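Citryl-CoA lyase (Hydrogenobacter thermophilus, PDB 6HXP) probably cleaves citryl-CoA to acetyl-CoA and oxaloacetate, as a tetrameric lyase of the citrate synthase family that binds coenzyme A. Local coordinates at residues A[95-101]-A[207-211]. Residues are numbered along the deposited sequence; the frame is centred on the assembly and turned at random.
Sequences FGSAHGG and KGFFI
F210, on the helix 206-228, turns the edge of its ring onto one face of F95 in the loop that joins helices 84-93 and 101-116. The two planes meet at 60°. F210 CE2 stands 3.5 Å from F95 CD1, toward the rim of the F95 ring. F210 CG lies anti to its backbone N (chi1 -173°), which carries the ring out to the loop; there its edge also faces H99 in a more offset T-shaped pair, centroids 5.8 Å apart. F95 leans over the H99 ring in turn, so the three rings form an aromatic cluster. I211 CG1 comes up obliquely to F95 CD2, 3.8 Å away. K207, bent at chi3, runs alongside G100 and sends NZ to the carbonyl of F95, a 2.8 Å hydrogen bond from NZ to O that lies in the carbonyl plane on a lone pair. The same ammonium group also bonds S83 OG and N85 OD1 of a neighbouring subunit. Within the loop, H99 N closes a type I turn on G96 O, and G101 N reaches the same oxygen from the opposite face of its plane. The backbone conformation of G100 would jam any side chain against the preceding carbonyl O. H99 NE2 is held by S70 OG, and H99 O is buried against F210 CE2 without a hydrogen-bonding partner. K207 thus ties the loop to helix 206-228 and to a neighbouring subunit, while S70 and the surrounding rings, F232 of another subunit among them, probably hold H99 in its orientation, in a loop whose S97 touches bound coenzyme A.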
loop_
_atom_site.group_PDB
_atom_site.type_symbol
_atom_site.label_atom_id
_atom_site.label_comp_id
_atom_site.label_asym_id
_atom_site.label_seq_id
_atom_site.Cartn_x
_atom_site.Cartn_y
_atom_site.Cartn_z
ATOM N N PHE A 95 -9.237 -2.861 -4.462
ATOM C CA PHE A 95 -10.246 -3.931 -4.482
ATOM C C PHE A 95 -11.032 -3.987 -3.171
ATOM O O PHE A 95 -10.923 -4.981 -2.400
ATOM C CB PHE A 95 -9.603 -5.279 -4.789
ATOM C CG PHE A 95 -8.809 -5.383 -6.067
ATOM C CD1 PHE A 95 -9.248 -4.771 -7.222
ATOM C CD2 PHE A 95 -7.685 -6.193 -6.130
ATOM C CE1 PHE A 95 -8.525 -4.928 -8.423
ATOM C CE2 PHE A 95 -6.993 -6.373 -7.312
ATOM C CZ PHE A 95 -7.410 -5.744 -8.437
ATOM N N GLY A 96 -11.820 -2.970 -2.932
ATOM C CA GLY A 96 -12.604 -2.846 -1.731
ATOM C C GLY A 96 -14.003 -3.371 -1.872
ATOM O O GLY A 96 -14.282 -4.215 -2.735
ATOM N N SER A 97 -14.879 -2.875 -1.008
ATOM C CA SER A 97 -16.265 -3.321 -0.982
ATOM C C SER A 97 -17.016 -3.147 -2.283
ATOM O O SER A 97 -17.885 -3.982 -2.612
ATOM C CB SER A 97 -17.035 -2.662 0.146
ATOM O OG SER A 97 -17.075 -1.245 -0.019
ATOM N N ALA A 98 -16.644 -2.124 -3.070
ATOM C CA ALA A 98 -17.300 -1.838 -4.341
ATOM C C ALA A 98 -16.530 -2.372 -5.557
ATOM O O ALA A 98 -16.945 -2.168 -6.707
ATOM C CB ALA A 98 -17.461 -0.333 -4.480
ATOM N N HIS A 99 -15.407 -3.052 -5.334
ATOM C CA HIS A 99 -14.519 -3.513 -6.378
ATOM C C HIS A 99 -13.861 -4.827 -5.951
ATOM O O HIS A 99 -12.651 -5.012 -6.034
ATOM C CB HIS A 99 -13.516 -2.389 -6.695
ATOM C CG HIS A 99 -12.621 -2.573 -7.891
ATOM N ND1 HIS A 99 -13.028 -3.300 -9.010
ATOM C CD2 HIS A 99 -11.439 -1.989 -8.173
ATOM C CE1 HIS A 99 -12.051 -3.145 -9.906
ATOM N NE2 HIS A 99 -11.069 -2.401 -9.440
ATOM N N GLY A 100 -14.704 -5.787 -5.571
ATOM C CA GLY A 100 -14.224 -7.127 -5.195
ATOM C C GLY A 100 -14.935 -7.741 -4.018
ATOM O O GLY A 100 -15.076 -8.972 -3.944
ATOM N N GLY A 101 -15.431 -6.901 -3.119
ATOM C CA GLY A 101 -16.171 -7.393 -1.955
ATOM C C GLY A 101 -17.415 -8.178 -2.280
ATOM O O GLY A 101 -17.821 -9.050 -1.511
ATOM N N LYS A 207 -12.421 -12.619 -2.313
ATOM C CA LYS A 207 -11.632 -11.599 -2.975
ATOM C C LYS A 207 -10.301 -12.176 -3.435
ATOM O O LYS A 207 -9.692 -11.676 -4.377
ATOM C CB LYS A 207 -11.425 -10.433 -1.968
ATOM C CG LYS A 207 -11.401 -9.094 -2.494
ATOM C CD LYS A 207 -11.241 -8.116 -1.297
ATOM C CE LYS A 207 -12.482 -7.450 -0.839
ATOM N NZ LYS A 207 -12.087 -6.217 -0.157
ATOM N N GLY A 208 -9.802 -13.240 -2.782
ATOM C CA GLY A 208 -8.536 -13.844 -3.184
ATOM C C GLY A 208 -8.494 -14.280 -4.611
ATOM O O GLY A 208 -7.472 -14.131 -5.286
ATOM N N PHE A 209 -9.608 -14.851 -5.103
ATOM C CA PHE A 209 -9.646 -15.301 -6.489
ATOM C C PHE A 209 -9.521 -14.133 -7.449
ATOM O O PHE A 209 -8.809 -14.225 -8.484
ATOM C CB PHE A 209 -10.901 -16.134 -6.781
ATOM C CG PHE A 209 -11.027 -17.303 -5.826
ATOM C CD1 PHE A 209 -10.107 -18.342 -5.847
ATOM C CD2 PHE A 209 -12.006 -17.304 -4.834
ATOM C CE1 PHE A 209 -10.210 -19.394 -4.923
ATOM C CE2 PHE A 209 -12.088 -18.335 -3.924
ATOM C CZ PHE A 209 -11.169 -19.340 -3.953
ATOM N N PHE A 210 -10.195 -13.045 -7.129
ATOM C CA PHE A 210 -10.139 -11.818 -7.919
ATOM C C PHE A 210 -8.771 -11.205 -7.918
ATOM O O PHE A 210 -8.217 -10.903 -8.979
ATOM C CB PHE A 210 -11.178 -10.824 -7.423
ATOM C CG PHE A 210 -11.313 -9.590 -8.264
ATOM C CD1 PHE A 210 -11.630 -9.682 -9.610
ATOM C CD2 PHE A 210 -11.202 -8.335 -7.709
ATOM C CE1 PHE A 210 -11.811 -8.536 -10.382
ATOM C CE2 PHE A 210 -11.370 -7.192 -8.494
ATOM C CZ PHE A 210 -11.615 -7.295 -9.823
ATOM N N ILE A 211 -8.138 -11.166 -6.754
ATOM C CA ILE A 211 -6.795 -10.609 -6.695
ATOM C C ILE A 211 -5.826 -11.406 -7.517
ATOM O O ILE A 211 -5.028 -10.870 -8.290
ATOM C CB ILE A 211 -6.338 -10.558 -5.221
ATOM C CG1 ILE A 211 -7.172 -9.541 -4.408
ATOM C CG2 ILE A 211 -4.825 -10.194 -5.143
ATOM C CD1 ILE A 211 -7.138 -9.764 -2.976
#